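Local coordinates for periplasmic sugar-binding domain protein (Pseudomonas fluorescens Pf-5, PDB 3H75) that probably binds a sugar in the periplasm, as a two-domain solute-binding protein, at residues Ala125-Leu130 / Leu171-Gln176; Arg229-Gly232 / Leu236-Gly239; Pro63-Leu68 / Asp275-Leu280. One frame throughout, in Å; residues are numbered along the deposited sequence.

Interaction 1 of 3, residues Ala125-Leu130 / Leu171-Gln176; sequences AGYRML and LAEHPQ
Tyr127 sends its CG trans to the backbone N (chi1 176°), which carries the ring off helix 122-137 towards Glu173, near the C-terminal end of helix 158-173. From there Glu173 answers with a chain extended beyond CG (chi2 175°), its carboxylate brought to the ring edge. The hydroxyl Tyr127 OH donates to Glu173 OE1 at 2.7 Å and uses the syn lone pair of that oxygen, on the side of OE2. Glu173 OE1 also lies 3.4 Å from Tyr127 CE1, and the acid approaches at the ring edge and near its plane, while carboxylate and ring planes stand 90° apart. Beside this polar pair, Leu130 and Leu171 cross at about a right angle and meet through one methyl each, CD2 of Leu130 to CD2 of Leu171 at 3.6 Å; Leu171 CG follows at 3.9 Å from the same Leu130 CD2. Tyr127 further packs on Ala170 and makes a cation-pi contact with Arg169, and the guanidinium of Arg128 has Tyr127 CE2 over one face. The two helices are thus joined by a leucine pair and a tyrosine-glutamate hydrogen bond. Because the hydroxyl of buried Tyr127 donates a hydrogen bond to the carboxylate of exposed Glu173, its rotation is fixed by Glu173 OE1, and the bond probably eases the negative charge on that oxygen.

Interaction 2 of 3, residues Arg229-Gly232 / Leu236-Gly239; sequences RKPG and LFSG
Pro231 and Phe237 meet in the alpha-to-beta connection of a beta-alpha-beta unit, in which strand 206-211, helix 214-226 and strand 236-240 follow one another and the two strands lie parallel and adjacent. The loop 229-232 turns back against the start of strand 236-240, bringing the CA atoms of Gly232 and Leu236 to 5.0 Å. The tight part is apolar. Pro231 and Phe237 run alongside each other in the same direction, with the proline's CB 3.7 Å from CE2 of Phe237. A second pyrrolidine atom, Pro231 CG, reaches the same Phe237 CE2 at 3.8 Å, so two ring carbons share one aromatic corner, approached obliquely. Helix 214-226 supplies further neighbours to the phenylalanine through Ala220, Met221 and Ala224. Shortening Phe237 to an alanine is likely to leave Pro231 CB and CG without their aromatic neighbour and open a gap between strand 236-240 and helix 214-226. The outer side is looser: Lys230 is exposed, its CB points away from the strand and its side chain makes no contact there. Arg229, by contrast, is tied down beyond the contact by a salt bridge to Asp234 and a bond to the carbonyl of Thr206. Close packing resumes at Gly232, where at a phi of 96° any side chain would collide with the carbonyl oxygen of Pro231, so a residue without one suits this turn. Leu236 starts out away from the loop, yet its end returns to that glycine: with CG beside the backbone N (chi1 -50°), its CD2 methyl comes to 3.5 Å from Gly232 C and 3.6 Å from Gly232 O.

Interaction 3 of 3, residues Pro63-Leu68 / Asp275-Leu280; sequences PDYLML and DDALGL
Tyr65, the first residue of strand 65-69, reaches across to Asp276 and Ala277 in the last turn of helix 265-277. Its CB is directed toward the helix, and CG sits trans to the carbonyl carbon (chi1 -60°), so the ring projects from the sheet to the helix end; along the way the side chain touches Leu273 of the same helix and Lys88 of the adjacent strand. The two sides of the ring then diverge in their partners. CE1 of Tyr65 comes to 3.3 Å from Asp276 OD2, whereas CE2 faces the methyl of Ala277, its CB 4.2 Å away. Both partners stand at the ring edge, near its plane. At the tip, Tyr65 OH donates to Asp276 OD2 over a short 2.5 Å, taking the anti lone pair, away from OD1; ring and carboxylate planes are turned 75° apart. The same OH lies 3.5 Å from Ala277 CB. It is also 3.1 Å from Ala277 N, but the angle there is too poor for a hydrogen bond. Just beyond Ala277 the helix ends in a Schellman motif, with Gly279 at positive phi, Gly279 N bonded to Asp276 O and Leu280 N to Asp275 O, so the backbone carrying the acid is itself pinned. Asp276 OD2 has a second partner in Lys88. One carboxylate oxygen of the buried Asp276 therefore accepts a hydrogen bond from the phenol and a salt bridge from Lys88 NZ, which would probably offset the cost of placing a negative group at a helix C-terminus and keep the acid ionised.

Interaction 3 belongs to the domain with the parallel sheet, interactions 1 and 2 to the one with the mixed sheet: the centre of interaction 3 is about 38 Å from that of interaction 1 and about 43 Å from that of interaction 2. Interactions 1 and 2 have centres about 16 Å apart and touch where Met129 SE packs 3.4 Å from Ser238 OG, joining helix 122-137 to strand 236-240. Along the chain, 63-68 comes first, then interactions 1 and 2 in series, and 275-280 last. Each domain is thus built from separate parts of the chain with several crossings, consistent with the hinged two-domain binding fold, in which ligand is usually held between the domains.

Interaction 1 of 3, residues Ala125-Leu130 / Leu171-Gln176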
ATOM      1  N   ALA A 125      -6.231   7.237  -2.810  1.00  8.74           N
ATOM      2  CA  ALA A 125      -6.794   6.447  -1.716  1.00  9.57           C
ATOM      3  C   ALA A 125      -7.113   7.316  -0.498  1.00  8.21           C
ATOM      4  O   ALA A 125      -8.177   7.173   0.120  1.00  8.80           O
ATOM      5  CB  ALA A 125      -5.835   5.331  -1.330  1.00 10.97           C
ATOM      6  N   GLY A 126      -6.197   8.216  -0.153  1.00  6.50           N
ATOM      7  CA  GLY A 126      -6.407   9.089   0.990  1.00  6.09           C
ATOM      8  C   GLY A 126      -7.567  10.035   0.758  1.00  5.75           C
ATOM      9  O   GLY A 126      -8.368  10.311   1.649  1.00  6.40           O
ATOM     10  N   TYR A 127      -7.650  10.546  -0.462  1.00  7.40           N
ATOM     11  CA  TYR A 127      -8.717  11.463  -0.850  1.00  6.52           C
ATOM     12  C   TYR A 127     -10.064  10.736  -0.832  1.00  6.41           C
ATOM     13  O   TYR A 127     -11.023  11.184  -0.201  1.00  7.22           O
ATOM     14  CB  TYR A 127      -8.427  11.985  -2.257  1.00  7.45           C
ATOM     15  CG  TYR A 127      -9.486  12.884  -2.847  1.00 10.10           C
ATOM     16  CD1 TYR A 127      -9.683  14.176  -2.361  1.00  9.92           C
ATOM     17  CD2 TYR A 127     -10.264  12.458  -3.924  1.00 11.31           C
ATOM     18  CE1 TYR A 127     -10.624  15.023  -2.935  1.00 13.67           C
ATOM     19  CE2 TYR A 127     -11.210  13.300  -4.507  1.00 13.30           C
ATOM     20  CZ  TYR A 127     -11.383  14.580  -4.007  1.00 15.10           C
ATOM     21  OH  TYR A 127     -12.325  15.413  -4.568  1.00 16.78           O
ATOM     22  N   ARG A 128     -10.124   9.603  -1.520  1.00  6.72           N
ATOM     23  CA  ARG A 128     -11.358   8.835  -1.607  1.00  8.87           C
ATOM     24  C   ARG A 128     -11.870   8.358  -0.258  1.00  8.78           C
ATOM     25  O   ARG A 128     -13.076   8.284  -0.054  1.00 10.11           O
ATOM     26  CB  ARG A 128     -11.173   7.651  -2.562  1.00 11.41           C
ATOM     27  CG  ARG A 128     -11.076   8.075  -4.029  1.00 16.82           C
ATOM     28  CD  ARG A 128     -12.375   8.725  -4.497  1.00 18.63           C
ATOM     29  NE  ARG A 128     -12.202   9.484  -5.733  1.00 23.38           N
ATOM     30  CZ  ARG A 128     -13.097  10.344  -6.209  1.00 25.23           C
ATOM     31  NH1 ARG A 128     -14.232  10.554  -5.553  1.00 27.87           N
ATOM     32  NH2 ARG A 128     -12.855  11.000  -7.337  1.00 28.60           N
HETATM   33  N   MSE A 129     -10.974   8.046   0.674  1.00  7.72           N
HETATM   34  CA  MSE A 129     -11.454   7.598   1.976  1.00  8.03           C
HETATM   35  C   MSE A 129     -12.317   8.640   2.658  1.00  8.18           C
HETATM   36  O   MSE A 129     -13.374   8.309   3.190  1.00  8.01           O
HETATM   37  CB  MSE A 129     -10.305   7.211   2.903  1.00  8.12           C
HETATM   38  CG  MSE A 129      -9.700   5.847   2.588  1.00  8.00           C
HETATM   39 SE   MSE A 129      -8.566   5.198   4.024  1.00 15.86          SE
HETATM   40  CE  MSE A 129      -7.051   6.401   3.770  1.00  8.71           C
ATOM     41  N   LEU A 130     -11.893   9.899   2.648  1.00  7.45           N
ATOM     42  CA  LEU A 130     -12.704  10.918   3.297  1.00  7.72           C
ATOM     43  C   LEU A 130     -13.996  11.148   2.521  1.00  8.94           C
ATOM     44  O   LEU A 130     -15.056  11.269   3.127  1.00  8.55           O
ATOM     45  CB  LEU A 130     -11.945  12.241   3.448  1.00 10.01           C
ATOM     46  CG  LEU A 130     -12.712  13.243   4.327  1.00 10.12           C
ATOM     47  CD1 LEU A 130     -12.914  12.652   5.714  1.00 14.51           C
ATOM     48  CD2 LEU A 130     -11.961  14.550   4.415  1.00 12.90           C
ATOM     49  N   LEU A 171     -10.334  17.669   2.651  1.00  6.96           N
ATOM     50  CA  LEU A 171     -10.705  18.609   3.705  1.00  5.86           C
ATOM     51  C   LEU A 171     -10.879  20.023   3.158  1.00  6.95           C
ATOM     52  O   LEU A 171     -11.726  20.777   3.629  1.00  7.44           O
ATOM     53  CB  LEU A 171      -9.659  18.620   4.818  1.00  7.71           C
ATOM     54  CG  LEU A 171      -9.631  17.372   5.706  1.00  8.07           C
ATOM     55  CD1 LEU A 171      -8.421  17.434   6.625  1.00  7.55           C
ATOM     56  CD2 LEU A 171     -10.915  17.280   6.533  1.00  8.34           C
ATOM     57  N   ALA A 172     -10.071  20.388   2.169  1.00  5.91           N
ATOM     58  CA  ALA A 172     -10.170  21.725   1.600  1.00  6.86           C
ATOM     59  C   ALA A 172     -11.482  21.911   0.851  1.00  8.30           C
ATOM     60  O   ALA A 172     -11.970  23.028   0.716  1.00  8.64           O
ATOM     61  CB  ALA A 172      -8.997  21.982   0.663  1.00  7.78           C
ATOM     62  N   GLU A 173     -12.050  20.808   0.375  1.00  6.55           N
ATOM     63  CA  GLU A 173     -13.297  20.848  -0.372  1.00  7.46           C
ATOM     64  C   GLU A 173     -14.517  20.763   0.530  1.00  8.26           C
ATOM     65  O   GLU A 173     -15.639  21.004   0.082  1.00  9.26           O
ATOM     66  CB  GLU A 173     -13.328  19.702  -1.389  1.00  9.08           C
ATOM     67  CG  GLU A 173     -12.177  19.768  -2.383  1.00 11.05           C
ATOM     68  CD  GLU A 173     -12.109  18.575  -3.322  1.00 13.18           C
ATOM     69  OE1 GLU A 173     -12.837  17.586  -3.103  1.00 15.60           O
ATOM     70  OE2 GLU A 173     -11.306  18.628  -4.280  1.00 13.59           O
ATOM     71  N   HIS A 174     -14.292  20.436   1.798  1.00  7.84           N
ATOM     72  CA  HIS A 174     -15.380  20.286   2.757  1.00  9.21           C
ATOM     73  C   HIS A 174     -15.111  20.999   4.079  1.00  9.40           C
ATOM     74  O   HIS A 174     -14.794  20.372   5.086  1.00  9.14           O
ATOM     75  CB  HIS A 174     -15.630  18.796   3.003  1.00  9.90           C
ATOM     76  CG  HIS A 174     -16.066  18.061   1.776  1.00 11.53           C
ATOM     77  ND1 HIS A 174     -17.375  18.054   1.342  1.00 14.11           N
ATOM     78  CD2 HIS A 174     -15.355  17.379   0.848  1.00 12.13           C
ATOM     79  CE1 HIS A 174     -17.450  17.400   0.195  1.00 15.27           C
ATOM     80  NE2 HIS A 174     -16.239  16.983  -0.127  1.00 15.01           N
ATOM     81  N   PRO A 175     -15.245  22.329   4.090  1.00 11.61           N
ATOM     82  CA  PRO A 175     -15.008  23.114   5.304  1.00 12.20           C
ATOM     83  C   PRO A 175     -15.869  22.725   6.507  1.00 12.11           C
ATOM     84  O   PRO A 175     -15.533  23.061   7.642  1.00 11.90           O
ATOM     85  CB  PRO A 175     -15.237  24.555   4.839  1.00 13.76           C
ATOM     86  CG  PRO A 175     -16.158  24.414   3.671  1.00 13.78           C
ATOM     87  CD  PRO A 175     -15.626  23.198   2.962  1.00 11.79           C
ATOM     88  N   GLN A 176     -16.968  22.012   6.270  1.00 10.45           N
ATOM     89  CA  GLN A 176     -17.831  21.587   7.373  1.00 10.70           C
ATOM     90  C   GLN A 176     -17.140  20.507   8.207  1.00 10.71           C
ATOM     91  O   GLN A 176     -17.470  20.307   9.378  1.00 10.19           O
ATOM     92  CB  GLN A 176     -19.169  21.061   6.845  1.00 12.26           C
ATOM     93  CG  GLN A 176     -20.065  20.496   7.940  1.00 15.68           C
ATOM     94  CD  GLN A 176     -21.450  20.125   7.448  1.00 16.42           C
ATOM     95  OE1 GLN A 176     -21.603  19.452   6.425  1.00 16.25           O
ATOM     96  NE2 GLN A 176     -22.469  20.556   8.184  1.00 17.77           N
TER

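Interaction 2 of 3, residues Arg229-Gly232 / Leu236-Gly239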
ATOM      1  N   ARG A 229     -19.228   3.723  21.732  1.00 19.25           N
ATOM      2  CA  ARG A 229     -19.510   4.110  20.353  1.00 19.02           C
ATOM      3  C   ARG A 229     -19.776   2.853  19.532  1.00 18.34           C
ATOM      4  O   ARG A 229     -19.413   1.747  19.941  1.00 20.29           O
ATOM      5  CB  ARG A 229     -18.335   4.900  19.759  1.00 17.97           C
ATOM      6  CG  ARG A 229     -18.000   6.204  20.489  1.00 17.37           C
ATOM      7  CD  ARG A 229     -19.195   7.162  20.553  1.00 17.34           C
ATOM      8  NE  ARG A 229     -19.631   7.655  19.245  1.00 17.37           N
ATOM      9  CZ  ARG A 229     -19.063   8.663  18.584  1.00 16.75           C
ATOM     10  NH1 ARG A 229     -18.023   9.305  19.098  1.00 14.85           N
ATOM     11  NH2 ARG A 229     -19.550   9.041  17.410  1.00 15.41           N
ATOM     12  N   LYS A 230     -20.414   3.023  18.379  1.00 18.50           N
ATOM     13  CA  LYS A 230     -20.754   1.895  17.518  1.00 17.46           C
ATOM     14  C   LYS A 230     -20.174   2.043  16.114  1.00 14.48           C
ATOM     15  O   LYS A 230     -20.786   2.665  15.244  1.00 14.73           O
ATOM     16  CB  LYS A 230     -22.277   1.757  17.423  1.00 20.75           C
ATOM     17  CG  LYS A 230     -22.967   1.560  18.770  1.00 25.07           C
ATOM     18  CD  LYS A 230     -22.873   0.120  19.257  1.00 29.07           C
ATOM     19  CE  LYS A 230     -24.025  -0.732  18.723  1.00 30.86           C
ATOM     20  NZ  LYS A 230     -24.101  -0.760  17.233  1.00 32.15           N
ATOM     21  N   PRO A 231     -18.984   1.472  15.877  1.00 13.84           N
ATOM     22  CA  PRO A 231     -18.359   1.564  14.556  1.00 13.42           C
ATOM     23  C   PRO A 231     -19.316   1.121  13.449  1.00 14.14           C
ATOM     24  O   PRO A 231     -19.912   0.043  13.525  1.00 15.28           O
ATOM     25  CB  PRO A 231     -17.156   0.632  14.685  1.00 12.85           C
ATOM     26  CG  PRO A 231     -16.766   0.805  16.112  1.00 13.46           C
ATOM     27  CD  PRO A 231     -18.103   0.761  16.821  1.00 12.48           C
ATOM     28  N   GLY A 232     -19.463   1.957  12.426  1.00 13.23           N
ATOM     29  CA  GLY A 232     -20.340   1.618  11.321  1.00 13.32           C
ATOM     30  C   GLY A 232     -21.732   2.202  11.452  1.00 14.67           C
ATOM     31  O   GLY A 232     -22.472   2.265  10.470  1.00 15.50           O
ATOM     32  N   LEU A 236     -17.972   6.400  11.928  1.00 10.83           N
ATOM     33  CA  LEU A 236     -17.515   5.726  10.718  1.00 10.25           C
ATOM     34  C   LEU A 236     -16.004   5.736  10.533  1.00  8.73           C
ATOM     35  O   LEU A 236     -15.359   6.777  10.663  1.00  8.17           O
ATOM     36  CB  LEU A 236     -18.198   6.344   9.499  1.00 11.03           C
ATOM     37  CG  LEU A 236     -19.724   6.481   9.612  1.00 10.77           C
ATOM     38  CD1 LEU A 236     -20.286   6.870   8.253  1.00 12.91           C
ATOM     39  CD2 LEU A 236     -20.354   5.166  10.084  1.00 12.44           C
ATOM     40  N   PHE A 237     -15.466   4.565  10.198  1.00  6.30           N
ATOM     41  CA  PHE A 237     -14.032   4.347  10.016  1.00  5.56           C
ATOM     42  C   PHE A 237     -13.635   3.947   8.601  1.00  6.09           C
ATOM     43  O   PHE A 237     -14.361   3.218   7.920  1.00  6.44           O
ATOM     44  CB  PHE A 237     -13.566   3.210  10.930  1.00  7.50           C
ATOM     45  CG  PHE A 237     -13.691   3.504  12.386  1.00  7.36           C
ATOM     46  CD1 PHE A 237     -12.571   3.868  13.123  1.00  7.56           C
ATOM     47  CD2 PHE A 237     -14.922   3.404  13.031  1.00  8.75           C
ATOM     48  CE1 PHE A 237     -12.665   4.125  14.484  1.00  7.11           C
ATOM     49  CE2 PHE A 237     -15.030   3.662  14.397  1.00  8.54           C
ATOM     50  CZ  PHE A 237     -13.899   4.023  15.124  1.00  7.98           C
ATOM     51  N   SER A 238     -12.460   4.409   8.180  1.00  6.64           N
ATOM     52  CA  SER A 238     -11.901   4.045   6.883  1.00  6.53           C
ATOM     53  C   SER A 238     -10.517   3.439   7.120  1.00  7.32           C
ATOM     54  O   SER A 238      -9.871   3.702   8.144  1.00  7.78           O
ATOM     55  CB  SER A 238     -11.762   5.270   5.970  1.00  4.94           C
ATOM     56  OG  SER A 238     -10.739   6.147   6.423  1.00  6.63           O
ATOM     57  N   GLY A 239     -10.067   2.628   6.170  1.00  5.60           N
ATOM     58  CA  GLY A 239      -8.754   2.015   6.277  1.00  6.53           C
ATOM     59  C   GLY A 239      -8.199   1.621   4.921  1.00  6.59           C
ATOM     60  O   GLY A 239      -8.908   1.670   3.912  1.00  6.19           O
TER

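Interaction 3 of 3, residues Pro63-Leu68 / Asp275-Leu280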
ATOM      1  N   PRO A  63      22.397 -10.347  -7.705  1.00 17.85           N
ATOM      2  CA  PRO A  63      21.173 -10.626  -8.460  1.00 16.92           C
ATOM      3  C   PRO A  63      21.126  -9.745  -9.702  1.00 15.64           C
ATOM      4  O   PRO A  63      21.858  -8.757  -9.796  1.00 15.07           O
ATOM      5  CB  PRO A  63      20.076 -10.270  -7.464  1.00 15.96           C
ATOM      6  CG  PRO A  63      20.676  -9.095  -6.744  1.00 16.38           C
ATOM      7  CD  PRO A  63      22.103  -9.554  -6.497  1.00 19.02           C
ATOM      8  N   ASP A  64      20.279 -10.099 -10.660  1.00 13.99           N
ATOM      9  CA  ASP A  64      20.158  -9.286 -11.862  1.00 14.50           C
ATOM     10  C   ASP A  64      19.481  -7.972 -11.494  1.00 14.23           C
ATOM     11  O   ASP A  64      19.857  -6.907 -11.986  1.00 13.73           O
ATOM     12  CB  ASP A  64      19.326 -10.006 -12.928  1.00 16.75           C
ATOM     13  CG  ASP A  64      20.003 -11.254 -13.454  1.00 19.57           C
ATOM     14  OD1 ASP A  64      21.206 -11.182 -13.774  1.00 21.42           O
ATOM     15  OD2 ASP A  64      19.334 -12.304 -13.557  1.00 20.58           O
ATOM     16  N   TYR A  65      18.485  -8.061 -10.614  1.00 12.34           N
ATOM     17  CA  TYR A  65      17.721  -6.900 -10.168  1.00 12.60           C
ATOM     18  C   TYR A  65      17.645  -6.793  -8.651  1.00 10.86           C
ATOM     19  O   TYR A  65      17.599  -7.804  -7.941  1.00 10.94           O
ATOM     20  CB  TYR A  65      16.284  -6.978 -10.695  1.00 13.95           C
ATOM     21  CG  TYR A  65      16.162  -7.021 -12.197  1.00 13.43           C
ATOM     22  CD1 TYR A  65      16.055  -5.847 -12.940  1.00 13.83           C
ATOM     23  CD2 TYR A  65      16.172  -8.239 -12.878  1.00 14.85           C
ATOM     24  CE1 TYR A  65      15.962  -5.883 -14.331  1.00 15.29           C
ATOM     25  CE2 TYR A  65      16.083  -8.285 -14.268  1.00 15.17           C
ATOM     26  CZ  TYR A  65      15.980  -7.103 -14.984  1.00 15.84           C
ATOM     27  OH  TYR A  65      15.912  -7.146 -16.358  1.00 16.29           O
ATOM     28  N   LEU A  66      17.611  -5.553  -8.171  1.00 10.54           N
ATOM     29  CA  LEU A  66      17.479  -5.247  -6.753  1.00 10.50           C
ATOM     30  C   LEU A  66      16.238  -4.356  -6.692  1.00 10.94           C
ATOM     31  O   LEU A  66      16.209  -3.281  -7.294  1.00 10.60           O
ATOM     32  CB  LEU A  66      18.703  -4.472  -6.245  1.00 11.59           C
ATOM     33  CG  LEU A  66      19.121  -4.498  -4.765  1.00 17.41           C
ATOM     34  CD1 LEU A  66      19.453  -3.078  -4.319  1.00 14.33           C
ATOM     35  CD2 LEU A  66      18.040  -5.110  -3.886  1.00 13.46           C
HETATM   36  N   MSE A  67      15.203  -4.820  -6.000  1.00  9.49           N
HETATM   37  CA  MSE A  67      13.968  -4.061  -5.867  1.00  9.65           C
HETATM   38  C   MSE A  67      13.856  -3.515  -4.452  1.00  8.83           C
HETATM   39  O   MSE A  67      14.143  -4.213  -3.487  1.00  7.11           O
HETATM   40  CB  MSE A  67      12.770  -4.954  -6.166  1.00 10.30           C
HETATM   41  CG  MSE A  67      11.466  -4.196  -6.315  1.00 11.39           C
HETATM   42 SE   MSE A  67      10.015  -5.439  -6.630  1.00 24.04          SE
HETATM   43  CE  MSE A  67      10.754  -6.498  -8.032  1.00 13.87           C
ATOM     44  N   LEU A  68      13.447  -2.261  -4.324  1.00  8.84           N
ATOM     45  CA  LEU A  68      13.324  -1.654  -3.008  1.00  8.38           C
ATOM     46  C   LEU A  68      12.226  -0.609  -2.997  1.00  9.15           C
ATOM     47  O   LEU A  68      11.865  -0.058  -4.039  1.00  7.61           O
ATOM     48  CB  LEU A  68      14.643  -0.990  -2.596  1.00 12.71           C
ATOM     49  CG  LEU A  68      15.166   0.096  -3.547  1.00 12.56           C
ATOM     50  CD1 LEU A  68      15.869   1.194  -2.754  1.00 16.80           C
ATOM     51  CD2 LEU A  68      16.100  -0.529  -4.574  1.00 13.93           C
ATOM     52  N   ASP A 275       9.977  -9.098 -18.180  1.00 17.84           N
ATOM     53  CA  ASP A 275       9.991  -8.628 -19.557  1.00 17.98           C
ATOM     54  C   ASP A 275      11.230  -7.801 -19.868  1.00 18.21           C
ATOM     55  O   ASP A 275      11.766  -7.879 -20.970  1.00 18.25           O
ATOM     56  CB  ASP A 275       8.719  -7.830 -19.856  1.00 18.15           C
ATOM     57  CG  ASP A 275       7.496  -8.720 -19.995  1.00 17.50           C
ATOM     58  OD1 ASP A 275       7.640  -9.954 -19.870  1.00 19.50           O
ATOM     59  OD2 ASP A 275       6.391  -8.189 -20.234  1.00 16.91           O
ATOM     60  N   ASP A 276      11.699  -7.015 -18.902  1.00 15.81           N
ATOM     61  CA  ASP A 276      12.894  -6.212 -19.133  1.00 16.74           C
ATOM     62  C   ASP A 276      14.080  -7.117 -19.446  1.00 15.85           C
ATOM     63  O   ASP A 276      14.888  -6.816 -20.327  1.00 15.39           O
ATOM     64  CB  ASP A 276      13.242  -5.367 -17.910  1.00 16.59           C
ATOM     65  CG  ASP A 276      14.518  -4.568 -18.106  1.00 17.57           C
ATOM     66  OD1 ASP A 276      14.494  -3.581 -18.869  1.00 19.03           O
ATOM     67  OD2 ASP A 276      15.553  -4.938 -17.512  1.00 15.05           O
ATOM     68  N   ALA A 277      14.183  -8.226 -18.718  1.00 15.82           N
ATOM     69  CA  ALA A 277      15.273  -9.170 -18.913  1.00 17.37           C
ATOM     70  C   ALA A 277      15.205  -9.791 -20.301  1.00 18.91           C
ATOM     71  O   ALA A 277      16.223 -10.206 -20.849  1.00 18.45           O
ATOM     72  CB  ALA A 277      15.222 -10.262 -17.848  1.00 19.20           C
ATOM     73  N   LEU A 278      14.004  -9.852 -20.865  1.00 19.79           N
ATOM     74  CA  LEU A 278      13.820 -10.422 -22.194  1.00 21.35           C
ATOM     75  C   LEU A 278      14.022  -9.381 -23.285  1.00 21.67           C
ATOM     76  O   LEU A 278      13.951  -9.696 -24.474  1.00 21.27           O
ATOM     77  CB  LEU A 278      12.421 -11.034 -22.319  1.00 22.44           C
ATOM     78  CG  LEU A 278      12.178 -12.305 -21.503  1.00 23.60           C
ATOM     79  CD1 LEU A 278      10.725 -12.723 -21.615  1.00 26.39           C
ATOM     80  CD2 LEU A 278      13.094 -13.412 -22.008  1.00 25.99           C
ATOM     81  N   GLY A 279      14.284  -8.141 -22.878  1.00 21.81           N
ATOM     82  CA  GLY A 279      14.490  -7.077 -23.844  1.00 23.91           C
ATOM     83  C   GLY A 279      13.187  -6.427 -24.272  1.00 25.83           C
ATOM     84  O   GLY A 279      13.181  -5.542 -25.127  1.00 25.90           O
ATOM     85  N   LEU A 280      12.083  -6.869 -23.675  1.00 27.37           N
ATOM     86  CA  LEU A 280      10.762  -6.328 -23.981  1.00 29.50           C
ATOM     87  C   LEU A 280      10.509  -5.121 -23.091  1.00 30.96           C
ATOM     88  O   LEU A 280       9.655  -5.159 -22.205  1.00 31.46           O
ATOM     89  CB  LEU A 280       9.688  -7.385 -23.722  1.00 29.76           C
ATOM     90  CG  LEU A 280       9.742  -8.640 -24.594  1.00 31.02           C
ATOM     91  CD1 LEU A 280       8.782  -9.685 -24.052  1.00 31.24           C
ATOM     92  CD2 LEU A 280       9.397  -8.277 -26.027  1.00 30.90           C
TER